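Local coordinates for protein alpha,alpha-trehalose-phosphate synthase (UDP-forming) (Burkholderia xenovorans, PDB 5HXA) that is a family 20 glycosyltransferase with a GT-B architecture, built from two Rossmann-like domains that face each other across a cleft, at residues Val393-Ala398 and Val410-Leu415; Lys265-Val270 and Val363-Pro368; Phe286-Leu291 and Gln417-Leu422. One frame throughout, in Å; residues are numbered along the deposited sequence.

How the interactions relate
All three contacts belong to the Rossmann-like domain built round the six-stranded parallel sheet, and their centres lie about 12 Å from one another. Interaction 2 joins strands 265-270 and 363-366 in the middle of that sheet. Strand 391-395 lies beside 363-366, and interaction 1 joins it to the outermost strand 408-410. Interaction 3 crosses helices 279-292 and 415-426, which cover the sheet face carrying I267 and Y365. Along the chain, interaction 2 closes before interaction 1 opens, interaction 1 nests inside interaction 3, and interactions 2 and 3 interleave. Segments distant in sequence thus become one layered core, in which Y365 packs on L422 and V410 on A421.

Interaction 1: Val393-Ala398 and Val410-Leu415; sequences VLSQFA and VNPFDL. With EDO (1,2-ethanediol), chain D.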
loop_
_atom_site.group_PDB
_atom_site.type_symbol
_atom_site.label_atom_id
_atom_site.label_comp_id
_atom_site.label_asym_id
_atom_site.label_seq_id
_atom_site.Cartn_x
_atom_site.Cartn_y
_atom_site.Cartn_z
ATOM N N VAL A 393 -4.628 5.564 -23.918
ATOM C CA VAL A 393 -5.143 4.683 -22.874
ATOM C C VAL A 393 -4.305 4.952 -21.628
ATOM O O VAL A 393 -3.072 4.819 -21.661
ATOM C CB VAL A 393 -5.079 3.201 -23.289
ATOM C CG1 VAL A 393 -5.516 2.289 -22.116
ATOM C CG2 VAL A 393 -5.953 2.946 -24.523
ATOM N N LEU A 394 -4.964 5.338 -20.537
ATOM C CA LEU A 394 -4.294 5.956 -19.400
ATOM C C LEU A 394 -4.742 5.338 -18.081
ATOM O O LEU A 394 -5.940 5.161 -17.839
ATOM C CB LEU A 394 -4.576 7.471 -19.380
ATOM C CG LEU A 394 -3.907 8.283 -18.271
ATOM C CD1 LEU A 394 -2.384 8.339 -18.468
ATOM C CD2 LEU A 394 -4.495 9.678 -18.290
ATOM N N SER A 395 -3.770 5.061 -17.211
ATOM C CA SER A 395 -4.053 4.545 -15.876
ATOM C C SER A 395 -4.696 5.604 -14.994
ATOM O O SER A 395 -4.303 6.770 -15.011
ATOM C CB SER A 395 -2.758 4.077 -15.204
ATOM O OG SER A 395 -2.977 3.862 -13.825
ATOM N N GLN A 396 -5.645 5.185 -14.160
ATOM C CA GLN A 396 -6.176 6.150 -13.205
ATOM C C GLN A 396 -5.192 6.464 -12.082
ATOM O O GLN A 396 -5.482 7.331 -11.255
ATOM C CB GLN A 396 -7.506 5.647 -12.624
ATOM C CG GLN A 396 -7.501 4.266 -12.044
ATOM C CD GLN A 396 -8.918 3.691 -11.911
ATOM O OE1 GLN A 396 -9.838 4.089 -12.623
ATOM N NE2 GLN A 396 -9.087 2.767 -10.992
ATOM N N PHE A 397 -4.036 5.801 -12.031
ATOM C CA PHE A 397 -3.049 6.062 -10.988
ATOM C C PHE A 397 -1.831 6.827 -11.508
ATOM O O PHE A 397 -0.812 6.891 -10.811
ATOM C CB PHE A 397 -2.612 4.745 -10.347
ATOM C CG PHE A 397 -3.749 3.960 -9.720
ATOM C CD1 PHE A 397 -4.197 4.261 -8.447
ATOM C CD2 PHE A 397 -4.362 2.926 -10.411
ATOM C CE1 PHE A 397 -5.237 3.542 -7.865
ATOM C CE2 PHE A 397 -5.402 2.203 -9.834
ATOM C CZ PHE A 397 -5.839 2.517 -8.559
ATOM N N ALA A 398 -1.911 7.398 -12.709
ATOM C CA ALA A 398 -0.782 8.092 -13.322
ATOM C C ALA A 398 -0.710 9.574 -12.965
ATOM O O ALA A 398 0.206 10.262 -13.422
ATOM C CB ALA A 398 -0.830 7.942 -14.845
ATOM N N VAL A 410 -8.347 3.792 -17.366
ATOM C CA VAL A 410 -8.521 2.408 -16.941
ATOM C C VAL A 410 -7.846 2.165 -15.596
ATOM O O VAL A 410 -6.926 2.879 -15.182
ATOM C CB VAL A 410 -7.974 1.401 -17.987
ATOM C CG1 VAL A 410 -8.750 1.517 -19.310
ATOM C CG2 VAL A 410 -6.460 1.598 -18.209
ATOM N N ASN A 411 -8.335 1.134 -14.912
ATOM C CA ASN A 411 -7.702 0.616 -13.710
ATOM C C ASN A 411 -6.708 -0.453 -14.150
ATOM O O ASN A 411 -7.131 -1.500 -14.662
ATOM C CB ASN A 411 -8.750 0.026 -12.781
ATOM C CG ASN A 411 -8.172 -0.424 -11.449
ATOM O OD1 ASN A 411 -6.978 -0.734 -11.338
ATOM N ND2 ASN A 411 -9.019 -0.476 -10.441
ATOM N N PRO A 412 -5.394 -0.241 -14.004
ATOM C CA PRO A 412 -4.438 -1.231 -14.530
ATOM C C PRO A 412 -4.482 -2.554 -13.784
ATOM O O PRO A 412 -3.915 -3.540 -14.277
ATOM C CB PRO A 412 -3.076 -0.528 -14.372
ATOM C CG PRO A 412 -3.276 0.358 -13.167
ATOM C CD PRO A 412 -4.722 0.864 -13.300
ATOM N N PHE A 413 -5.135 -2.617 -12.621
ATOM C CA PHE A 413 -5.328 -3.897 -11.944
ATOM C C PHE A 413 -6.454 -4.722 -12.561
ATOM O O PHE A 413 -6.750 -5.807 -12.055
ATOM C CB PHE A 413 -5.609 -3.669 -10.451
ATOM C CG PHE A 413 -4.452 -3.056 -9.713
ATOM C CD1 PHE A 413 -4.264 -1.680 -9.705
ATOM C CD2 PHE A 413 -3.533 -3.856 -9.051
ATOM C CE1 PHE A 413 -3.178 -1.114 -9.040
ATOM C CE2 PHE A 413 -2.452 -3.295 -8.382
ATOM C CZ PHE A 413 -2.276 -1.920 -8.382
ATOM N N ASP A 414 -7.095 -4.221 -13.616
ATOM C CA ASP A 414 -8.204 -4.881 -14.302
ATOM C C ASP A 414 -7.716 -5.194 -15.718
ATOM O O ASP A 414 -7.850 -4.371 -16.627
ATOM C CB ASP A 414 -9.468 -3.974 -14.301
ATOM C CG ASP A 414 -10.714 -4.695 -14.786
ATOM O OD1 ASP A 414 -10.590 -5.748 -15.438
ATOM O OD2 ASP A 414 -11.823 -4.201 -14.510
ATOM N N LEU A 415 -7.130 -6.384 -15.903
ATOM C CA LEU A 415 -6.580 -6.723 -17.215
ATOM C C LEU A 415 -7.658 -6.706 -18.296
ATOM O O LEU A 415 -7.403 -6.286 -19.435
ATOM C CB LEU A 415 -5.893 -8.090 -17.162
ATOM C CG LEU A 415 -4.657 -8.169 -16.262
ATOM C CD1 LEU A 415 -4.060 -9.573 -16.308
ATOM C CD2 LEU A 415 -3.605 -7.119 -16.661
HETATM C C1 EDO D . -8.195 9.524 -11.647
HETATM O O1 EDO D . -6.811 9.821 -11.897
HETATM C C2 EDO D . -8.820 8.807 -12.843
HETATM O O2 EDO D . -10.022 9.451 -13.292
#
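At the outer edge of the parallel Rossmann sheet, S395 pairs with V410 just where both strands leave the sheet in type I turns. V410 bonds on either side of S395: its N donates to L394 O over 2.8 Å and its O accepts from Q396 N, also at 2.8 Å. The same oxygen receives a CA-H contact from S395. Behind this pair V393 CG1 meets V410 CG2, two beta-branched side chains suited to extended backbone; helix 415-426 covers both.

Past the strands each segment makes a small side-chain turn. S395 OG accepts from F397 N at 2.8 Å, an ST turn, and is also hydrogen-bonded to P368 O. N411 OD1 accepts from F413 N, an Asx turn. Serine and asparagine suit these places because their short polar groups can bend back to the main chain. With CG set between its backbone N and carbonyl carbon (chi1 52°), Q396 reaches across N411, where NE2 lies 3.3 Å from N411 CB. The two amide nitrogens, both donors, do not bond. A molecule of 1,2-ethanediol, probably from the crystallisation liquor, donates from O1 to Q396 O at 2.9 Å.

The aromatic end is shared with the second subunit, whose R173 packs on F397 and N411. F413 turns its edge toward the face of F397 in an offset edge-to-face pair, ring centroids 5.9 Å apart and planes at 85°. P412, whose rigid ring suits the second place of the N411-D414 turn, meets the edge of F397 through CD, 3.6 Å from F397 CD2, while N411 OD1 lies 3.7 Å from F397 CE2.

Interaction 2: Lys265-Val270 and Val363-Pro368; sequences KLIMSV and VGYVTP
Neighbouring parallel strands in the middle of a Rossmann sheet, 265-270 and 363-366 pair I267 with V363 and M268 with G364. Their axes approach to 4.7 Å and cross at -30°.

Three backbone hydrogen bonds hold them together. V363 N donates to L266 O at 3.1 Å, V363 O accepts from M268 N at 2.9 Å in a nearly straight bond (170°), and Y365 N donates to M268 O. V363 bonds to the residues on either side of I267, and M268 to those on either side of G364, as in parallel strands.

Apolar packing lies on the face that carries I267 and V363. These two residues stand side by side and point the same way, with I267 CG1 4.0 Å from V363 CB. With CG1 anti to the carbonyl carbon (chi1 -55°), I267 turns its CG2 branch to Y365, 3.6 Å from Y365 CB and close to the ring at CD2. F286 from helix 279-292 and A425 from helix 415-426 cover I267 and V363 respectively.

Polar groups in this buried place are matched by partners beyond the pair. S269, small enough to sit among the side chains, is hydrogen-bonded through OG to Q304 and R282, while the hydroxyl of Y365 reaches R282 O, tying the strand to helix 279-292. Where the strands diverge, one water replaces a direct backbone bond: it accepts from V270 N at 3.0 Å and donates to Y365 O at 2.7 Å.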
loop_
_atom_site.group_PDB
_atom_site.type_symbol
_atom_site.label_atom_id
_atom_site.label_comp_id
_atom_site.label_asym_id
_atom_site.label_seq_id
_atom_site.Cartn_x
_atom_site.Cartn_y
_atom_site.Cartn_z
ATOM N N LYS A 265 -1.697 -1.789 -37.171
ATOM C CA LYS A 265 -1.793 -0.698 -36.215
ATOM C C LYS A 265 -0.708 -0.865 -35.161
ATOM O O LYS A 265 -0.320 -1.984 -34.835
ATOM C CB LYS A 265 -3.168 -0.684 -35.554
ATOM C CG LYS A 265 -4.310 -0.604 -36.547
ATOM C CD LYS A 265 -4.786 0.805 -36.691
ATOM C CE LYS A 265 -6.123 0.858 -37.423
ATOM N NZ LYS A 265 -6.751 2.193 -37.300
ATOM N N LEU A 266 -0.247 0.258 -34.608
ATOM C CA LEU A 266 0.873 0.295 -33.670
ATOM C C LEU A 266 0.411 0.798 -32.306
ATOM O O LEU A 266 -0.118 1.911 -32.199
ATOM C CB LEU A 266 1.986 1.196 -34.216
ATOM C CG LEU A 266 3.148 1.579 -33.299
ATOM C CD1 LEU A 266 3.847 0.326 -32.793
ATOM C CD2 LEU A 266 4.126 2.488 -34.053
ATOM N N ILE A 267 0.625 -0.010 -31.269
ATOM C CA ILE A 267 0.438 0.411 -29.881
ATOM C C ILE A 267 1.813 0.722 -29.314
ATOM O O ILE A 267 2.701 -0.131 -29.333
ATOM C CB ILE A 267 -0.253 -0.668 -29.036
ATOM C CG1 ILE A 267 -1.581 -1.099 -29.665
ATOM C CG2 ILE A 267 -0.484 -0.145 -27.608
ATOM C CD1 ILE A 267 -2.182 -2.348 -28.994
ATOM N N MET A 268 2.003 1.936 -28.817
ATOM C CA MET A 268 3.309 2.381 -28.362
ATOM C C MET A 268 3.291 2.559 -26.849
ATOM O O MET A 268 2.396 3.209 -26.299
ATOM C CB MET A 268 3.703 3.684 -29.061
ATOM C CG MET A 268 4.967 4.301 -28.535
ATOM S SD MET A 268 6.380 3.282 -28.997
ATOM C CE MET A 268 6.420 3.563 -30.765
ATOM N N SER A 269 4.299 1.997 -26.187
ATOM C CA SER A 269 4.431 2.045 -24.738
ATOM C C SER A 269 5.883 2.369 -24.425
ATOM O O SER A 269 6.792 1.688 -24.916
ATOM C CB SER A 269 3.987 0.700 -24.135
ATOM O OG SER A 269 4.250 0.619 -22.753
ATOM N N VAL A 270 6.120 3.441 -23.670
ATOM C CA VAL A 270 7.477 3.895 -23.366
ATOM C C VAL A 270 7.548 4.165 -21.868
ATOM O O VAL A 270 6.777 4.980 -21.350
ATOM C CB VAL A 270 7.854 5.163 -24.161
ATOM C CG1 VAL A 270 9.284 5.608 -23.831
ATOM C CG2 VAL A 270 7.684 4.948 -25.669
ATOM N N VAL A 363 -2.076 4.038 -30.982
ATOM C CA VAL A 363 -2.488 3.950 -29.579
ATOM C C VAL A 363 -1.292 4.284 -28.708
ATOM O O VAL A 363 -0.190 3.784 -28.955
ATOM C CB VAL A 363 -3.033 2.557 -29.208
ATOM C CG1 VAL A 363 -3.488 2.534 -27.721
ATOM C CG2 VAL A 363 -4.194 2.166 -30.131
ATOM N N GLY A 364 -1.498 5.150 -27.714
ATOM C CA GLY A 364 -0.494 5.415 -26.699
ATOM C C GLY A 364 -0.926 4.719 -25.422
ATOM O O GLY A 364 -2.010 4.978 -24.905
ATOM N N TYR A 365 -0.084 3.808 -24.941
ATOM C CA TYR A 365 -0.449 2.834 -23.903
ATOM C C TYR A 365 0.329 3.205 -22.646
ATOM O O TYR A 365 1.489 2.821 -22.484
ATOM C CB TYR A 365 -0.124 1.423 -24.410
ATOM C CG TYR A 365 -0.658 0.223 -23.633
ATOM C CD1 TYR A 365 -1.643 0.346 -22.644
ATOM C CD2 TYR A 365 -0.162 -1.045 -23.910
ATOM C CE1 TYR A 365 -2.112 -0.799 -21.957
ATOM C CE2 TYR A 365 -0.621 -2.168 -23.256
ATOM C CZ TYR A 365 -1.581 -2.048 -22.286
ATOM O OH TYR A 365 -1.984 -3.203 -21.667
ATOM N N VAL A 366 -0.312 3.978 -21.761
ATOM C CA VAL A 366 0.372 4.589 -20.622
ATOM C C VAL A 366 -0.383 4.251 -19.341
ATOM O O VAL A 366 -1.199 5.046 -18.868
ATOM C CB VAL A 366 0.493 6.122 -20.802
ATOM C CG1 VAL A 366 1.367 6.714 -19.703
ATOM C CG2 VAL A 366 1.086 6.476 -22.189
ATOM N N THR A 367 -0.134 3.069 -18.765
ATOM C CA THR A 367 -0.942 2.576 -17.650
ATOM C C THR A 367 -0.076 2.158 -16.467
ATOM O O THR A 367 -0.152 1.013 -15.999
ATOM C CB THR A 367 -1.841 1.426 -18.108
ATOM O OG1 THR A 367 -1.045 0.358 -18.637
ATOM C CG2 THR A 367 -2.779 1.900 -19.198
ATOM N N PRO A 368 0.727 3.081 -15.920
ATOM C CA PRO A 368 1.510 2.743 -14.729
ATOM C C PRO A 368 0.615 2.418 -13.539
ATOM O O PRO A 368 -0.501 2.925 -13.409
ATOM C CB PRO A 368 2.336 4.011 -14.473
ATOM C CG PRO A 368 1.501 5.120 -15.052
ATOM C CD PRO A 368 0.864 4.514 -16.275
HETATM O O HOH W 1 3.777 4.230 -22.016
#

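Interaction 3: Phe286-Leu291 and Gln417-Leu422; sequences FERLLL and QMAEAL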
loop_
_atom_site.group_PDB
_atom_site.type_symbol
_atom_site.label_atom_id
_atom_site.label_comp_id
_atom_site.label_asym_id
_atom_site.label_seq_id
_atom_site.Cartn_x
_atom_site.Cartn_y
_atom_site.Cartn_z
ATOM N N PHE A 286 -2.386 -6.812 -23.296
ATOM C CA PHE A 286 -2.232 -6.973 -24.737
ATOM C C PHE A 286 -2.474 -8.426 -25.143
ATOM O O PHE A 286 -3.193 -8.699 -26.113
ATOM C CB PHE A 286 -0.839 -6.485 -25.156
ATOM C CG PHE A 286 -0.547 -6.659 -26.622
ATOM C CD1 PHE A 286 -1.246 -5.918 -27.576
ATOM C CD2 PHE A 286 0.422 -7.562 -27.046
ATOM C CE1 PHE A 286 -0.992 -6.085 -28.937
ATOM C CE2 PHE A 286 0.689 -7.730 -28.408
ATOM C CZ PHE A 286 -0.017 -6.985 -29.351
ATOM N N GLU A 287 -1.904 -9.377 -24.389
ATOM C CA GLU A 287 -2.229 -10.788 -24.597
ATOM C C GLU A 287 -3.730 -11.040 -24.515
ATOM O O GLU A 287 -4.290 -11.784 -25.335
ATOM C CB GLU A 287 -1.510 -11.668 -23.563
ATOM C CG GLU A 287 -1.963 -13.139 -23.645
ATOM C CD GLU A 287 -1.199 -14.044 -22.703
ATOM O OE1 GLU A 287 -1.083 -13.679 -21.515
ATOM O OE2 GLU A 287 -0.707 -15.108 -23.153
ATOM N N ARG A 288 -4.401 -10.442 -23.522
ATOM C CA ARG A 288 -5.841 -10.644 -23.393
ATOM C C ARG A 288 -6.586 -10.072 -24.599
ATOM O O ARG A 288 -7.584 -10.647 -25.053
ATOM C CB ARG A 288 -6.355 -10.018 -22.087
ATOM C CG ARG A 288 -7.814 -10.377 -21.772
ATOM C CD ARG A 288 -8.129 -10.265 -20.272
ATOM N NE ARG A 288 -7.327 -11.196 -19.470
ATOM C CZ ARG A 288 -7.482 -11.392 -18.163
ATOM N NH1 ARG A 288 -8.426 -10.743 -17.498
ATOM N NH2 ARG A 288 -6.710 -12.261 -17.525
ATOM N N LEU A 289 -6.113 -8.944 -25.132
ATOM C CA LEU A 289 -6.696 -8.422 -26.364
ATOM C C LEU A 289 -6.604 -9.452 -27.486
ATOM O O LEU A 289 -7.591 -9.716 -28.184
ATOM C CB LEU A 289 -6.001 -7.119 -26.764
ATOM C CG LEU A 289 -6.220 -6.680 -28.219
ATOM C CD1 LEU A 289 -7.638 -6.131 -28.431
ATOM C CD2 LEU A 289 -5.168 -5.646 -28.628
ATOM N N LEU A 290 -5.428 -10.067 -27.655
ATOM C CA LEU A 290 -5.257 -11.054 -28.718
ATOM C C LEU A 290 -6.141 -12.277 -28.507
ATOM O O LEU A 290 -6.568 -12.909 -29.483
ATOM C CB LEU A 290 -3.791 -11.476 -28.821
ATOM C CG LEU A 290 -2.823 -10.341 -29.157
ATOM C CD1 LEU A 290 -1.393 -10.896 -29.217
ATOM C CD2 LEU A 290 -3.200 -9.671 -30.478
ATOM N N LEU A 291 -6.424 -12.630 -27.252
ATOM C CA LEU A 291 -7.353 -13.728 -26.992
ATOM C C LEU A 291 -8.803 -13.307 -27.224
ATOM O O LEU A 291 -9.599 -14.086 -27.755
ATOM C CB LEU A 291 -7.170 -14.240 -25.563
ATOM C CG LEU A 291 -5.841 -14.945 -25.265
ATOM C CD1 LEU A 291 -5.632 -15.091 -23.761
ATOM C CD2 LEU A 291 -5.791 -16.315 -25.954
ATOM N N GLN A 417 -10.475 -4.861 -18.420
ATOM C CA GLN A 417 -10.790 -3.483 -18.787
ATOM C C GLN A 417 -9.708 -2.882 -19.684
ATOM O O GLN A 417 -10.017 -2.196 -20.664
ATOM C CB GLN A 417 -10.975 -2.619 -17.539
ATOM C CG GLN A 417 -11.299 -1.160 -17.888
ATOM C CD GLN A 417 -11.346 -0.248 -16.675
ATOM O OE1 GLN A 417 -10.594 -0.423 -15.725
ATOM N NE2 GLN A 417 -12.230 0.732 -16.713
ATOM N N MET A 418 -8.431 -3.122 -19.362
ATOM C CA MET A 418 -7.354 -2.599 -20.203
ATOM C C MET A 418 -7.404 -3.196 -21.606
ATOM O O MET A 418 -7.220 -2.479 -22.594
ATOM C CB MET A 418 -5.986 -2.870 -19.560
ATOM C CG MET A 418 -5.741 -2.048 -18.294
ATOM S SD MET A 418 -4.056 -1.401 -18.164
ATOM C CE MET A 418 -3.124 -2.926 -17.902
ATOM N N ALA A 419 -7.624 -4.515 -21.712
ATOM C CA ALA A 419 -7.727 -5.138 -23.027
ATOM C C ALA A 419 -8.867 -4.532 -23.828
ATOM O O ALA A 419 -8.751 -4.326 -25.041
ATOM C CB ALA A 419 -7.935 -6.646 -22.882
ATOM N N GLU A 420 -9.996 -4.268 -23.165
ATOM C CA GLU A 420 -11.138 -3.723 -23.874
ATOM C C GLU A 420 -10.895 -2.279 -24.277
ATOM O O GLU A 420 -11.378 -1.849 -25.333
ATOM C CB GLU A 420 -12.402 -3.895 -23.019
ATOM C CG GLU A 420 -12.795 -5.391 -22.921
ATOM C CD GLU A 420 -13.833 -5.702 -21.838
ATOM O OE1 GLU A 420 -14.311 -4.769 -21.160
ATOM O OE2 GLU A 420 -14.164 -6.897 -21.670
ATOM N N ALA A 421 -10.110 -1.532 -23.492
ATOM C CA ALA A 421 -9.759 -0.167 -23.890
ATOM C C ALA A 421 -8.797 -0.154 -25.083
ATOM O O ALA A 421 -8.914 0.704 -25.970
ATOM C CB ALA A 421 -9.153 0.588 -22.704
ATOM N N LEU A 422 -7.839 -1.088 -25.128
ATOM C CA LEU A 422 -7.012 -1.229 -26.329
ATOM C C LEU A 422 -7.877 -1.496 -27.554
ATOM O O LEU A 422 -7.674 -0.893 -28.615
ATOM C CB LEU A 422 -5.984 -2.362 -26.161
ATOM C CG LEU A 422 -4.904 -2.154 -25.102
ATOM C CD1 LEU A 422 -4.021 -3.404 -25.013
ATOM C CD2 LEU A 422 -4.065 -0.910 -25.414
#
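The helices 279-292 and 415-426, both packed over one face of the Rossmann sheet, cross at -66° with A419 set against R288 and L289. Their axes come within 8.1 Å, a separation that a small residue at the crossing makes possible: the CA atoms of L289 and A419 are only 4.8 Å apart. The methyl group of A419 touches the opposing backbone, with CB 3.7 Å from L289 N.

The tight part continues on the sheet side of this point. L289, its CG anti to the backbone N (chi1 163°), sends its two methyls to different places: CD1 lies by A419 O, whereas CD2 comes within 4.2 Å of L422 CB. L422 answers by extending CD1 to the main chain of F286, 4.0 Å from CA. The branched leucines fill the angle between the crossing helices, and the side chains that meet here are all apolar, as befits residues shut away from solvent.

Toward the outside the contact thins. R288 contributes only the aliphatic start of its chain, and its guanidinium group leaves the interface to bond S416 OG through NH1; a glycerol molecule lies about 4 Å from the side chain. E420, on the outer side of its helix, forms a salt bridge with R108 of the second subunit. R288 meets the crossing with CB and CG, CB lying 3.8 Å from A419 CB.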